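PDB 4OQJ: PKS from Streptomyces albus, which probably catalyses decarboxylative condensation of acyl-carrier-protein-bound units as a ketosynthase of an AT-less polyketide synthase that makes the antibiotic oxazolomycin. Local coordinates for residues A[20-25]-A[266-271]; A[170-175]-A[186-191]; A[246-251]-A[398-403]; A[512-517]-A[536-541]; A[572-577]-A[597-602]. One frame throughout, in Å; residues are numbered along the deposited sequence.

Contact 1: residues A[20-25]-A[266-271]; sequences DSDIAV and KRLSDA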
# COMPACT_ATOMS: atom_id res chain seq x y z
N ASP A 20 -16.55 15.19 8.36
CA ASP A 20 -16.64 14.33 7.18
C ASP A 20 -15.54 13.27 7.16
O ASP A 20 -15.77 12.12 6.76
CB ASP A 20 -16.57 15.17 5.91
CG ASP A 20 -17.88 15.86 5.58
OD1 ASP A 20 -18.75 15.93 6.47
OD2 ASP A 20 -18.03 16.33 4.43
N SER A 21 -14.35 13.66 7.59
CA SER A 21 -13.18 12.80 7.47
C SER A 21 -12.94 11.89 8.68
O SER A 21 -12.03 11.06 8.66
CB SER A 21 -11.94 13.66 7.25
OG SER A 21 -11.71 14.50 8.37
N ASP A 22 -13.74 12.02 9.74
CA ASP A 22 -13.56 11.17 10.91
C ASP A 22 -13.89 9.73 10.56
O ASP A 22 -14.89 9.47 9.89
CB ASP A 22 -14.43 11.64 12.08
CG ASP A 22 -13.90 12.90 12.76
OD1 ASP A 22 -12.75 13.31 12.49
OD2 ASP A 22 -14.64 13.47 13.58
N ILE A 23 -13.04 8.81 11.00
CA ILE A 23 -13.22 7.38 10.74
C ILE A 23 -13.53 6.62 12.03
O ILE A 23 -12.76 6.66 12.98
CB ILE A 23 -11.95 6.74 10.12
CG1 ILE A 23 -11.54 7.42 8.81
CG2 ILE A 23 -12.16 5.25 9.89
CD1 ILE A 23 -12.54 7.36 7.71
N ALA A 24 -14.65 5.90 12.05
CA ALA A 24 -14.97 5.05 13.19
C ALA A 24 -14.22 3.73 13.15
O ALA A 24 -14.07 3.12 12.09
CB ALA A 24 -16.46 4.79 13.24
N VAL A 25 -13.75 3.29 14.31
CA VAL A 25 -13.33 1.91 14.50
C VAL A 25 -14.55 1.13 14.96
O VAL A 25 -15.01 1.34 16.09
CB VAL A 25 -12.21 1.79 15.53
CG1 VAL A 25 -11.79 0.34 15.69
CG2 VAL A 25 -11.02 2.65 15.11
N LYS A 266 -14.70 2.47 9.18
CA LYS A 266 -15.85 2.97 8.44
C LYS A 266 -15.98 4.46 8.71
O LYS A 266 -15.65 4.90 9.81
CB LYS A 266 -17.13 2.23 8.88
CG LYS A 266 -18.39 2.64 8.12
CD LYS A 266 -19.65 2.04 8.77
CE LYS A 266 -20.39 1.11 7.86
NZ LYS A 266 -21.68 0.60 8.43
N ARG A 267 -16.46 5.24 7.75
CA ARG A 267 -16.67 6.66 8.02
C ARG A 267 -17.52 6.78 9.25
O ARG A 267 -18.47 6.03 9.41
CB ARG A 267 -17.37 7.37 6.88
CG ARG A 267 -16.59 7.51 5.62
CD ARG A 267 -17.37 8.40 4.70
NE ARG A 267 -16.79 8.49 3.37
CZ ARG A 267 -16.24 9.59 2.86
NH1 ARG A 267 -16.18 10.73 3.55
NH2 ARG A 267 -15.75 9.54 1.63
N LEU A 268 -17.20 7.72 10.12
CA LEU A 268 -17.95 7.86 11.37
C LEU A 268 -19.41 8.17 11.11
O LEU A 268 -20.28 7.60 11.76
CB LEU A 268 -17.35 8.95 12.25
CG LEU A 268 -18.13 9.24 13.53
CD1 LEU A 268 -18.26 7.99 14.38
CD2 LEU A 268 -17.45 10.37 14.33
N SER A 269 -19.68 9.06 10.16
CA SER A 269 -21.08 9.40 9.86
C SER A 269 -21.85 8.16 9.42
O SER A 269 -22.98 7.98 9.86
CB SER A 269 -21.17 10.48 8.78
OG SER A 269 -20.58 10.03 7.57
N ASP A 270 -21.25 7.32 8.58
CA ASP A 270 -21.92 6.08 8.15
C ASP A 270 -22.16 5.14 9.32
O ASP A 270 -23.22 4.54 9.44
CB ASP A 270 -21.11 5.34 7.08
CG ASP A 270 -21.01 6.09 5.77
OD1 ASP A 270 -21.84 7.00 5.53
OD2 ASP A 270 -20.10 5.78 4.96
N ALA A 271 -21.15 5.00 10.17
CA ALA A 271 -21.23 4.09 11.31
C ALA A 271 -22.40 4.46 12.21
O ALA A 271 -23.18 3.60 12.63
CB ALA A 271 -19.93 4.11 12.10
O HOH W 1 -18.45 11.03 6.25
O HOH W 2 -17.49 10.94 9.18
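Ala-24 and Lys-266 exchange two backbone hydrogen bonds and form an antiparallel hydrogen-bonded pair. Ala-24 N reaches Lys-266 O at 2.6 Å, short but bent, while Lys-266 N gives a 3.0 Å bond to Ala-24 O. Ile-23 and Arg-267 are the neighbouring non-hydrogen-bonded pair, and their side chains diverge. Beyond them the second segment turns into a helix, with Arg-267 in the N-cap position. The contact follows the turn: Leu-268 N, at the start of the helix, donates an almost straight 2.9 Å bond to Asp-22 O (169° at the hydrogen).

Water extends this polar row. One water accepts from Ser-269 N and can also donate to Asp-22 O, which may thus serve a second N-H of the helix start indirectly. Another water joins Asp-20 O to Ser-269 OG.

Apolar contacts gather round Ala-24. Its CB meets Ala-271 CB at 3.7 Å. The first torsion of Leu-268 (chi1 176°) carries its branch to the strand. There Leu-268 CD1 lies 3.8 Å from Ala-24 CB, and Leu-268 CD2 lies 4.0 Å from Asp-22 CB.

Charged ends are held from outside the pair. Asp-22 bridges to Lys-283, and Lys-266 NZ to Asp-274 and Asp-276. Ile-23 packs on helix 195-209, while strand 280-289 borders the other edge of strand 23-31. Antiparallel strands 259-267 and 23-31, neighbours in the large mixed sheet, belong to the N-terminal half of a thiolase-type ketosynthase fold.

Contact 2: residues A[170-175]-A[186-191]; sequences DFVATR and SVSTNT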
# COMPACT_ATOMS: atom_id res chain seq x y z
N ASP A 170 2.60 -11.04 -0.85
CA ASP A 170 1.54 -10.55 -1.73
C ASP A 170 0.19 -11.15 -1.45
O ASP A 170 -0.82 -10.59 -1.86
CB ASP A 170 1.85 -10.87 -3.20
CG ASP A 170 3.17 -10.34 -3.65
OD1 ASP A 170 4.18 -10.66 -3.00
OD2 ASP A 170 3.20 -9.61 -4.68
N PHE A 171 0.16 -12.32 -0.82
CA PHE A 171 -1.08 -13.09 -0.80
C PHE A 171 -1.83 -13.00 0.52
O PHE A 171 -2.91 -13.54 0.63
CB PHE A 171 -0.78 -14.54 -1.19
CG PHE A 171 -0.18 -14.65 -2.56
CD1 PHE A 171 -0.97 -14.47 -3.69
CD2 PHE A 171 1.17 -14.85 -2.73
CE1 PHE A 171 -0.42 -14.52 -4.97
CE2 PHE A 171 1.72 -14.91 -4.00
CZ PHE A 171 0.93 -14.73 -5.12
N VAL A 172 -1.29 -12.28 1.52
CA VAL A 172 -1.99 -12.23 2.81
C VAL A 172 -3.32 -11.49 2.68
O VAL A 172 -4.33 -11.96 3.19
CB VAL A 172 -1.15 -11.58 3.94
CG1 VAL A 172 -0.74 -10.13 3.66
CG2 VAL A 172 -1.90 -11.66 5.28
N ALA A 173 -3.33 -10.36 1.98
CA ALA A 173 -4.53 -9.56 1.87
C ALA A 173 -5.50 -10.22 0.91
O ALA A 173 -6.69 -10.25 1.18
CB ALA A 173 -4.20 -8.13 1.42
N THR A 174 -5.01 -10.74 -0.22
CA THR A 174 -5.91 -11.33 -1.20
C THR A 174 -6.48 -12.70 -0.77
O THR A 174 -7.62 -13.01 -1.11
CB THR A 174 -5.21 -11.50 -2.55
OG1 THR A 174 -4.06 -12.35 -2.39
CG2 THR A 174 -4.80 -10.14 -3.10
N ARG A 175 -5.72 -13.50 -0.04
CA ARG A 175 -6.26 -14.74 0.54
C ARG A 175 -7.44 -14.40 1.43
O ARG A 175 -8.48 -15.05 1.37
CB ARG A 175 -5.22 -15.49 1.35
CG ARG A 175 -5.77 -16.79 1.98
CD ARG A 175 -4.72 -17.51 2.79
NE ARG A 175 -3.41 -17.27 2.24
CZ ARG A 175 -2.95 -17.85 1.14
NH1 ARG A 175 -1.76 -17.51 0.69
NH2 ARG A 175 -3.67 -18.76 0.51
N SER A 186 -7.67 -4.84 -2.09
CA SER A 186 -7.03 -5.77 -1.19
C SER A 186 -5.54 -5.76 -1.48
O SER A 186 -5.10 -6.22 -2.55
CB SER A 186 -7.65 -7.15 -1.33
OG SER A 186 -9.06 -7.07 -1.07
N VAL A 187 -4.78 -5.21 -0.56
CA VAL A 187 -3.41 -4.83 -0.84
C VAL A 187 -2.50 -5.24 0.31
O VAL A 187 -2.77 -4.96 1.47
CB VAL A 187 -3.30 -3.30 -1.06
CG1 VAL A 187 -1.87 -2.90 -1.44
CG2 VAL A 187 -4.26 -2.85 -2.15
N SER A 188 -1.41 -5.93 -0.02
CA SER A 188 -0.39 -6.20 0.99
C SER A 188 0.56 -5.01 1.05
O SER A 188 1.10 -4.57 0.04
CB SER A 188 0.36 -7.49 0.71
OG SER A 188 -0.55 -8.58 0.72
N THR A 189 0.69 -4.47 2.25
CA THR A 189 1.45 -3.26 2.50
C THR A 189 2.49 -3.56 3.58
O THR A 189 2.16 -4.13 4.63
CB THR A 189 0.53 -2.10 2.94
OG1 THR A 189 0.16 -2.28 4.30
CG2 THR A 189 -0.75 -2.07 2.11
N ASN A 190 3.73 -3.20 3.31
CA ASN A 190 4.84 -3.55 4.18
C ASN A 190 5.84 -2.40 4.32
O ASN A 190 6.35 -1.91 3.32
CB ASN A 190 5.55 -4.78 3.63
CG ASN A 190 4.80 -6.06 3.91
OD1 ASN A 190 4.06 -6.57 3.06
ND2 ASN A 190 4.96 -6.57 5.12
N THR A 191 6.10 -1.98 5.56
CA THR A 191 7.11 -0.97 5.87
C THR A 191 7.83 -1.34 7.15
O THR A 191 8.16 -0.49 7.97
CB THR A 191 6.47 0.44 6.02
OG1 THR A 191 5.52 0.42 7.10
CG2 THR A 191 5.74 0.84 4.73
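Ala-173 of the helix points its CB straight at the strand and lands on the peptide between Val-187 and Ser-188, 3.5 Å from Val-187 O. Ser-188 points back at the helix. Its OG stands beside the backbone nitrogen, opposite the carbonyl carbon (chi1 -61°), and reaches the N-terminal end of the helix segment. Ser-188 OG lies 3.3 Å from Val-172 CG1 and 3.7 Å from Ala-173 CB. The hydroxyl is hydrogen-bonded to Lys-169 O, which ties the strand to the chain leading into the helix. Val-172 holds CG1 between its backbone nitrogen and carbonyl carbon (chi1 60°), directed at Ser-188 OG.

Further along, Thr-174 sets CG2 4.0 Å from Ser-186 O, with OG1 turned to Tyr-297 of the second subunit. Ser-186 also faces the helix, but its OG bonds back to Gly-184 O. Small side chains on both sides let the helix and strand axes approach to 6.1 Å while running nearly antiparallel.

Asp-170 forms a salt bridge with Lys-169 of the second subunit. Ser-188 and Asn-190 pair with an antiparallel strand of that subunit, so strand 186-190 carries the sheet across the interface, as in dimeric ketosynthases of the thiolase fold.

Contact 3: residues A[246-251]-A[398-403]; sequences AFDAKA and CFEAPN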
# COMPACT_ATOMS: atom_id res chain seq x y z
N ALA A 246 10.99 0.73 28.92
CA ALA A 246 10.83 1.94 28.12
C ALA A 246 10.90 3.20 28.98
O ALA A 246 10.16 3.34 29.96
CB ALA A 246 9.50 1.90 27.35
N PHE A 247 11.79 4.10 28.57
CA PHE A 247 11.99 5.44 29.15
C PHE A 247 12.70 5.42 30.50
O PHE A 247 13.00 6.48 31.06
CB PHE A 247 10.64 6.15 29.25
CG PHE A 247 9.92 6.19 27.94
CD1 PHE A 247 10.48 6.84 26.85
CD2 PHE A 247 8.70 5.56 27.78
CE1 PHE A 247 9.84 6.87 25.63
CE2 PHE A 247 8.05 5.59 26.55
CZ PHE A 247 8.63 6.24 25.48
N ASP A 248 13.01 4.22 30.98
CA ASP A 248 13.70 4.05 32.26
C ASP A 248 15.20 4.25 32.11
O ASP A 248 15.75 4.11 31.03
CB ASP A 248 13.41 2.65 32.81
CG ASP A 248 13.97 2.44 34.21
OD1 ASP A 248 13.26 2.77 35.18
OD2 ASP A 248 15.10 1.94 34.34
N ALA A 249 15.86 4.56 33.23
CA ALA A 249 17.30 4.80 33.21
C ALA A 249 18.06 3.53 32.83
O ALA A 249 19.16 3.60 32.29
CB ALA A 249 17.77 5.31 34.56
N LYS A 250 17.46 2.37 33.11
CA LYS A 250 18.09 1.09 32.81
C LYS A 250 17.62 0.52 31.47
O LYS A 250 17.82 -0.66 31.19
CB LYS A 250 17.80 0.09 33.94
CG LYS A 250 18.38 0.55 35.28
CD LYS A 250 17.97 -0.33 36.45
CE LYS A 250 18.50 0.26 37.76
NZ LYS A 250 18.75 -0.76 38.82
N ALA A 251 17.01 1.36 30.63
CA ALA A 251 16.58 0.93 29.30
C ALA A 251 17.74 0.27 28.55
O ALA A 251 18.80 0.88 28.39
CB ALA A 251 16.04 2.11 28.51
N CYS A 398 7.90 -1.56 33.92
CA CYS A 398 9.35 -1.53 34.11
C CYS A 398 9.91 -0.11 34.15
O CYS A 398 11.07 0.12 33.78
CB CYS A 398 10.05 -2.34 33.01
SG CYS A 398 9.51 -4.08 32.90
N PHE A 399 9.09 0.83 34.61
CA PHE A 399 9.53 2.22 34.78
C PHE A 399 9.73 2.56 36.26
O PHE A 399 8.76 2.62 37.01
CB PHE A 399 8.53 3.20 34.19
CG PHE A 399 9.00 4.62 34.25
CD1 PHE A 399 9.94 5.09 33.35
CD2 PHE A 399 8.53 5.48 35.22
CE1 PHE A 399 10.38 6.40 33.40
CE2 PHE A 399 8.97 6.78 35.29
CZ PHE A 399 9.89 7.24 34.39
N GLU A 400 10.98 2.79 36.65
CA GLU A 400 11.33 3.03 38.05
C GLU A 400 11.89 4.43 38.24
O GLU A 400 11.61 5.09 39.23
CB GLU A 400 12.34 2.00 38.52
CG GLU A 400 11.82 0.58 38.48
CD GLU A 400 12.90 -0.45 38.69
OE1 GLU A 400 14.04 -0.06 39.04
OE2 GLU A 400 12.62 -1.66 38.51
N ALA A 401 12.70 4.86 37.27
CA ALA A 401 13.29 6.18 37.29
C ALA A 401 13.55 6.62 35.86
O ALA A 401 14.03 5.82 35.06
CB ALA A 401 14.57 6.19 38.09
N PRO A 402 13.26 7.89 35.54
CA PRO A 402 13.43 8.37 34.17
C PRO A 402 14.88 8.36 33.72
O PRO A 402 15.79 8.69 34.48
CB PRO A 402 12.90 9.81 34.23
CG PRO A 402 13.09 10.20 35.65
CD PRO A 402 12.81 8.97 36.44
N ASN A 403 15.08 7.96 32.48
CA ASN A 403 16.37 8.09 31.84
C ASN A 403 16.81 9.55 31.92
O ASN A 403 16.10 10.43 31.44
CB ASN A 403 16.25 7.61 30.40
CG ASN A 403 17.54 7.68 29.63
OD1 ASN A 403 18.47 8.40 29.99
ND2 ASN A 403 17.60 6.94 28.53
O HOH W 3 15.06 5.23 28.40
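Asp-248 OD1 accepts two backbone N-H groups of the other loop. Glu-400 N lies 2.7 Å from Asp-248 OD1, nearly in line with the C-O bond. Ala-401 N comes to 3.0 Å from Asp-248 OD1 on the syn side, 33° out of the carboxylate plane. The aspartate has CG anti to its backbone nitrogen (chi1 -174°), which swings the carboxylate across to the 398-403 loop. The backbones join on the same stretch: Asn-403 N donates to Phe-247 O at 2.9 Å in a nearly straight bond, and Ala-249 N donates to Ala-401 O. These two bonds flank a single bridge between Asp-248 and Pro-402, without a longer strand on either side. The alpha carbon of Asp-248 adds a C-H...O contact, with CA 3.3 Å from Ala-401 O.

An aromatic contact lies beside this backbone pairing. Phe-399 turns its ring edge to the peptide of Phe-247, with Phe-399 CE1 3.5 Å from Phe-247 O.

The 246-251 loop is shaped by its own aspartate. Asp-248 OD2 accepts Lys-250 N at 2.7 Å in an Asx turn, and a type I beta turn spans Asp-248 to Ala-251. One carboxylate therefore shapes its own turn and grips the partner loop. Both loops belong to the ketosynthase, near the strand 413-415 end of the large sheet.

A water donates to Asp-248 O and accepts from Asn-403 ND2, while Asn-403 OD1 takes the backbone N-H of Glu-405. Farther out, Phe-247 N bonds to Asp-337, and the Phe-247 side chain packs on Val-341 of helix 336-348. Val-415 touches both phenylalanines.

Contact 4: residues A[512-517]-A[536-541]; sequences YRRALV and VMTAGP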
# COMPACT_ATOMS: atom_id res chain seq x y z
N TYR A 512 -24.39 -26.43 10.89
CA TYR A 512 -24.91 -26.90 12.18
C TYR A 512 -25.53 -25.72 12.90
O TYR A 512 -24.84 -24.76 13.24
CB TYR A 512 -23.80 -27.56 12.99
CG TYR A 512 -23.28 -28.78 12.27
CD1 TYR A 512 -22.26 -28.67 11.34
CD2 TYR A 512 -23.87 -30.03 12.47
CE1 TYR A 512 -21.80 -29.78 10.65
CE2 TYR A 512 -23.42 -31.14 11.79
CZ TYR A 512 -22.40 -31.01 10.88
OH TYR A 512 -21.94 -32.11 10.20
N ARG A 513 -26.84 -25.80 13.12
CA ARG A 513 -27.60 -24.63 13.54
C ARG A 513 -28.35 -24.83 14.84
O ARG A 513 -28.72 -25.95 15.22
CB ARG A 513 -28.58 -24.24 12.44
CG ARG A 513 -27.89 -23.96 11.12
CD ARG A 513 -28.85 -23.40 10.08
NE ARG A 513 -28.16 -23.13 8.81
CZ ARG A 513 -28.76 -22.68 7.70
NH1 ARG A 513 -30.07 -22.47 7.68
NH2 ARG A 513 -28.04 -22.45 6.61
N ARG A 514 -28.59 -23.71 15.52
CA ARG A 514 -29.31 -23.72 16.79
C ARG A 514 -30.10 -22.44 16.91
O ARG A 514 -29.68 -21.40 16.40
CB ARG A 514 -28.35 -23.86 17.96
CG ARG A 514 -29.04 -23.96 19.33
CD ARG A 514 -28.06 -24.48 20.35
NE ARG A 514 -27.89 -25.92 20.24
CZ ARG A 514 -26.78 -26.58 20.55
NH1 ARG A 514 -25.71 -25.93 20.98
NH2 ARG A 514 -26.73 -27.91 20.42
N ALA A 515 -31.26 -22.52 17.55
CA ALA A 515 -32.07 -21.32 17.74
C ALA A 515 -32.93 -21.42 18.99
O ALA A 515 -33.26 -22.50 19.47
CB ALA A 515 -32.94 -21.06 16.52
N LEU A 516 -33.28 -20.25 19.50
CA LEU A 516 -33.99 -20.13 20.76
C LEU A 516 -34.83 -18.88 20.74
O LEU A 516 -34.33 -17.81 20.40
CB LEU A 516 -33.01 -20.07 21.93
CG LEU A 516 -33.61 -19.63 23.26
CD1 LEU A 516 -34.48 -20.75 23.79
CD2 LEU A 516 -32.54 -19.25 24.26
N VAL A 517 -36.09 -18.99 21.12
CA VAL A 517 -36.92 -17.82 21.32
C VAL A 517 -36.80 -17.40 22.79
O VAL A 517 -37.09 -18.19 23.68
CB VAL A 517 -38.42 -18.09 20.99
CG1 VAL A 517 -39.25 -16.84 21.22
CG2 VAL A 517 -38.58 -18.59 19.56
N VAL A 536 -34.69 -24.93 23.17
CA VAL A 536 -33.52 -24.81 22.31
C VAL A 536 -33.64 -25.80 21.15
O VAL A 536 -33.72 -27.01 21.35
CB VAL A 536 -32.22 -25.04 23.10
CG1 VAL A 536 -31.01 -25.17 22.16
CG2 VAL A 536 -32.00 -23.91 24.08
N MSE A 537 -33.67 -25.26 19.94
CA MSE A 537 -33.83 -26.05 18.74
C MSE A 537 -32.48 -26.22 18.10
O MSE A 537 -31.74 -25.25 17.93
CB MSE A 537 -34.79 -25.36 17.77
CG MSE A 537 -36.16 -25.02 18.39
SE MSE A 537 -37.29 -23.88 17.28
CE MSE A 537 -36.65 -22.15 17.86
N THR A 538 -32.14 -27.46 17.74
CA THR A 538 -30.87 -27.75 17.09
C THR A 538 -31.10 -28.65 15.90
O THR A 538 -31.85 -29.62 15.99
CB THR A 538 -29.89 -28.46 18.04
OG1 THR A 538 -29.78 -27.73 19.27
CG2 THR A 538 -28.52 -28.60 17.40
N ALA A 539 -30.44 -28.36 14.79
CA ALA A 539 -30.53 -29.18 13.60
C ALA A 539 -29.30 -28.99 12.75
O ALA A 539 -28.58 -27.98 12.90
CB ALA A 539 -31.79 -28.84 12.82
N GLY A 540 -29.05 -29.94 11.87
CA GLY A 540 -27.87 -29.89 11.02
C GLY A 540 -28.17 -30.31 9.60
O GLY A 540 -29.33 -30.55 9.25
N PRO A 541 -27.13 -30.44 8.78
CA PRO A 541 -27.28 -30.79 7.36
C PRO A 541 -27.91 -32.17 7.14
O PRO A 541 -28.43 -32.46 6.06
CB PRO A 541 -25.84 -30.77 6.84
CG PRO A 541 -25.00 -31.03 8.04
CD PRO A 541 -25.71 -30.36 9.17
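The Tyr-512 ring carries Pro-541 on one face. Pro-541 CD stands 3.8 Å from the ring centroid and 19° off the normal, a CH-pi contact shifted toward CE2. The two side chains cross at about a right angle. The guanidinium of Arg-514 is met at its edge by Thr-538 OG1, which takes a 2.8 Å bond from Arg-514 NE, only 3° out of the plane, and a weak one from NH2. The arginine chain is bent at chi3 (-79°), which keeps it beside Thr-538, and its CD lies 3.5 Å from Val-536 CG1. NH1 goes on to Asp-478 and Thr-481, so salt bridge and hydrogen bonds together fix the plane of the group.

Backbone bonds run in two reciprocal pairs, Arg-513 with Ala-539 and Ala-515 with Met-537. Ala-515 N to Met-537 O and Met-537 N to Ala-515 O both measure 2.8 Å.

Selenomethionine Met-537 bends at chi3, bringing CE to 4.1 Å from Ala-515 CB. On that face helix 660-673 covers the sheet, and Arg-513 makes a cation-pi contact with Trp-672. The face of Arg-514 and Leu-516 meets helices 474-490 and 521-530. Strand 512-518 is the middle of a three-stranded antiparallel sheet with strand 465-471 on its other edge, consistent with the alpha/beta linker that follows ketosynthases in modular polyketide synthases.

Contact 5: residues A[572-577]-A[597-602]; sequences EHFDRC and AFAVQY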
# COMPACT_ATOMS: atom_id res chain seq x y z
N GLU A 572 -50.57 -7.34 6.95
CA GLU A 572 -50.68 -7.09 5.51
C GLU A 572 -51.37 -8.24 4.79
O GLU A 572 -52.39 -8.05 4.13
CB GLU A 572 -49.31 -6.85 4.88
CG GLU A 572 -49.35 -6.70 3.35
CD GLU A 572 -47.99 -6.74 2.68
OE1 GLU A 572 -46.96 -6.56 3.37
OE2 GLU A 572 -47.95 -6.97 1.45
N HIS A 573 -50.80 -9.44 4.90
CA HIS A 573 -51.33 -10.59 4.16
C HIS A 573 -52.68 -11.07 4.69
O HIS A 573 -53.48 -11.64 3.93
CB HIS A 573 -50.32 -11.73 4.20
CG HIS A 573 -49.02 -11.38 3.55
ND1 HIS A 573 -48.91 -11.17 2.19
CD2 HIS A 573 -47.79 -11.17 4.07
CE1 HIS A 573 -47.65 -10.85 1.90
NE2 HIS A 573 -46.96 -10.85 3.02
N PHE A 574 -52.94 -10.86 5.97
CA PHE A 574 -54.24 -11.24 6.51
C PHE A 574 -55.33 -10.34 5.93
O PHE A 574 -56.40 -10.81 5.55
CB PHE A 574 -54.25 -11.18 8.04
CG PHE A 574 -55.45 -11.82 8.67
CD1 PHE A 574 -56.62 -11.11 8.86
CD2 PHE A 574 -55.42 -13.15 9.07
CE1 PHE A 574 -57.73 -11.70 9.43
CE2 PHE A 574 -56.51 -13.74 9.64
CZ PHE A 574 -57.67 -13.02 9.82
N ASP A 575 -55.06 -9.04 5.88
CA ASP A 575 -56.00 -8.09 5.30
C ASP A 575 -56.32 -8.48 3.86
O ASP A 575 -57.49 -8.53 3.46
CB ASP A 575 -55.44 -6.66 5.34
CG ASP A 575 -55.59 -6.01 6.70
OD1 ASP A 575 -56.33 -6.54 7.55
OD2 ASP A 575 -54.96 -4.94 6.91
N ARG A 576 -55.29 -8.77 3.09
CA ARG A 576 -55.48 -9.10 1.68
C ARG A 576 -56.18 -10.45 1.52
O ARG A 576 -56.98 -10.62 0.61
CB ARG A 576 -54.14 -9.08 0.95
CG ARG A 576 -53.49 -7.69 0.96
CD ARG A 576 -52.23 -7.61 0.11
NE ARG A 576 -51.54 -6.33 0.30
CZ ARG A 576 -51.87 -5.20 -0.32
NH1 ARG A 576 -52.88 -5.16 -1.19
NH2 ARG A 576 -51.18 -4.09 -0.08
N CYS A 577 -55.90 -11.39 2.41
CA CYS A 577 -56.58 -12.68 2.39
C CYS A 577 -58.06 -12.53 2.72
O CYS A 577 -58.90 -13.20 2.14
CB CYS A 577 -55.93 -13.66 3.36
SG CYS A 577 -56.78 -15.24 3.44
N ALA A 597 -59.46 -20.28 10.33
CA ALA A 597 -58.26 -21.10 10.48
C ALA A 597 -57.42 -21.03 9.22
O ALA A 597 -56.20 -20.95 9.29
CB ALA A 597 -58.63 -22.54 10.81
N PHE A 598 -58.07 -21.07 8.06
CA PHE A 598 -57.35 -20.92 6.80
C PHE A 598 -56.61 -19.58 6.75
O PHE A 598 -55.40 -19.54 6.53
CB PHE A 598 -58.29 -21.03 5.60
CG PHE A 598 -57.61 -20.72 4.30
CD1 PHE A 598 -56.87 -21.70 3.64
CD2 PHE A 598 -57.69 -19.46 3.74
CE1 PHE A 598 -56.23 -21.41 2.46
CE2 PHE A 598 -57.05 -19.18 2.56
CZ PHE A 598 -56.32 -20.16 1.92
N ALA A 599 -57.35 -18.49 6.95
CA ALA A 599 -56.81 -17.13 6.85
C ALA A 599 -55.54 -16.94 7.69
O ALA A 599 -54.53 -16.47 7.17
CB ALA A 599 -57.85 -16.12 7.26
N VAL A 600 -55.59 -17.31 8.96
CA VAL A 600 -54.43 -17.18 9.84
C VAL A 600 -53.24 -17.96 9.30
O VAL A 600 -52.12 -17.47 9.31
CB VAL A 600 -54.74 -17.65 11.26
CG1 VAL A 600 -53.50 -17.52 12.16
CG2 VAL A 600 -55.88 -16.84 11.84
N GLN A 601 -53.49 -19.18 8.83
CA GLN A 601 -52.40 -20.02 8.34
C GLN A 601 -51.85 -19.50 7.02
O GLN A 601 -50.64 -19.50 6.82
CB GLN A 601 -52.87 -21.48 8.19
CG GLN A 601 -53.05 -22.20 9.52
CD GLN A 601 -53.50 -23.65 9.35
OE1 GLN A 601 -52.68 -24.57 9.36
NE2 GLN A 601 -54.79 -23.86 9.23
N TYR A 602 -52.74 -19.06 6.12
CA TYR A 602 -52.33 -18.52 4.83
C TYR A 602 -51.48 -17.27 5.03
O TYR A 602 -50.42 -17.12 4.42
CB TYR A 602 -53.55 -18.20 3.95
CG TYR A 602 -53.16 -17.59 2.61
CD1 TYR A 602 -52.79 -18.39 1.54
CD2 TYR A 602 -53.16 -16.22 2.42
CE1 TYR A 602 -52.44 -17.85 0.32
CE2 TYR A 602 -52.82 -15.66 1.20
CZ TYR A 602 -52.45 -16.48 0.16
OH TYR A 602 -52.09 -15.93 -1.06
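Helices 568-581 and 594-610 form an apolar helix-helix packing pair, in the part of the chain that follows the small three-stranded sheet. Their segments run roughly antiparallel, at 140°, with axes 9.1 Å apart. No hydrogen bond crosses between them.

Phe-574 supplies the larger group on one side. Its first torsion places CG beside the carbonyl carbon, so that the ring reaches over to the second helix and brings Phe-574 CE2 to 3.6 Å from Ala-599 CB. Phe-574 CE2 is also 3.9 Å from Val-600 CG2. The ring meets Val-600 N at its edge, with that nitrogen 3.7 Å from Phe-574 CE2, so the rim of the phenyl group rests against the backbone between Ala-599 and Val-600.

One turn on, Cys-577 points directly at the second helix. Its sulfur touches three residues there. Cys-577 SG lies 3.9 Å from Ala-599 CA. Cys-577 SG is also 3.9 Å from Tyr-602 CD2. The third contact sets Cys-577 SG 4.0 Å from Phe-598 CE2. Both ring contacts are sulfur-aromatic and oblique, at 50° to the normal for Tyr-602 and 70° for Phe-598. Tyr-602 CB lies over one face of the Phe-598 ring, one turn away on the same helix.

Leu-632 of helix 627-635 touches both Cys-577 and Tyr-602. On the far side of the second helix, Gln-601 OE1 accepts Val-551 N. This is antiparallel helix-helix packing with Ala-599 and Cys-577 at the close approach, flanked by helix 585-590 on Phe-574 and helix 627-635 on Phe-598.

From the N terminus, contact 1 closes the longest loop, 240 residues, by pairing strand 23-31 with the end of strand 259-267. Contact 2 is nested inside it and sits at the dimer edge of the same sheet, about 15 Å away between nearest atoms. Contact 3 crosses contact 1: its first loop falls within the closed span and its second lies well beyond, joining the two halves of the ketosynthase. Contacts 4 and 5 follow in series, each closing a short loop. They tie together the small sheet and then the pair of helices 568-581 and 594-610. Contacts 3 and 5 are farthest apart, about 75 Å between centres, on opposite sides of the chain's centre.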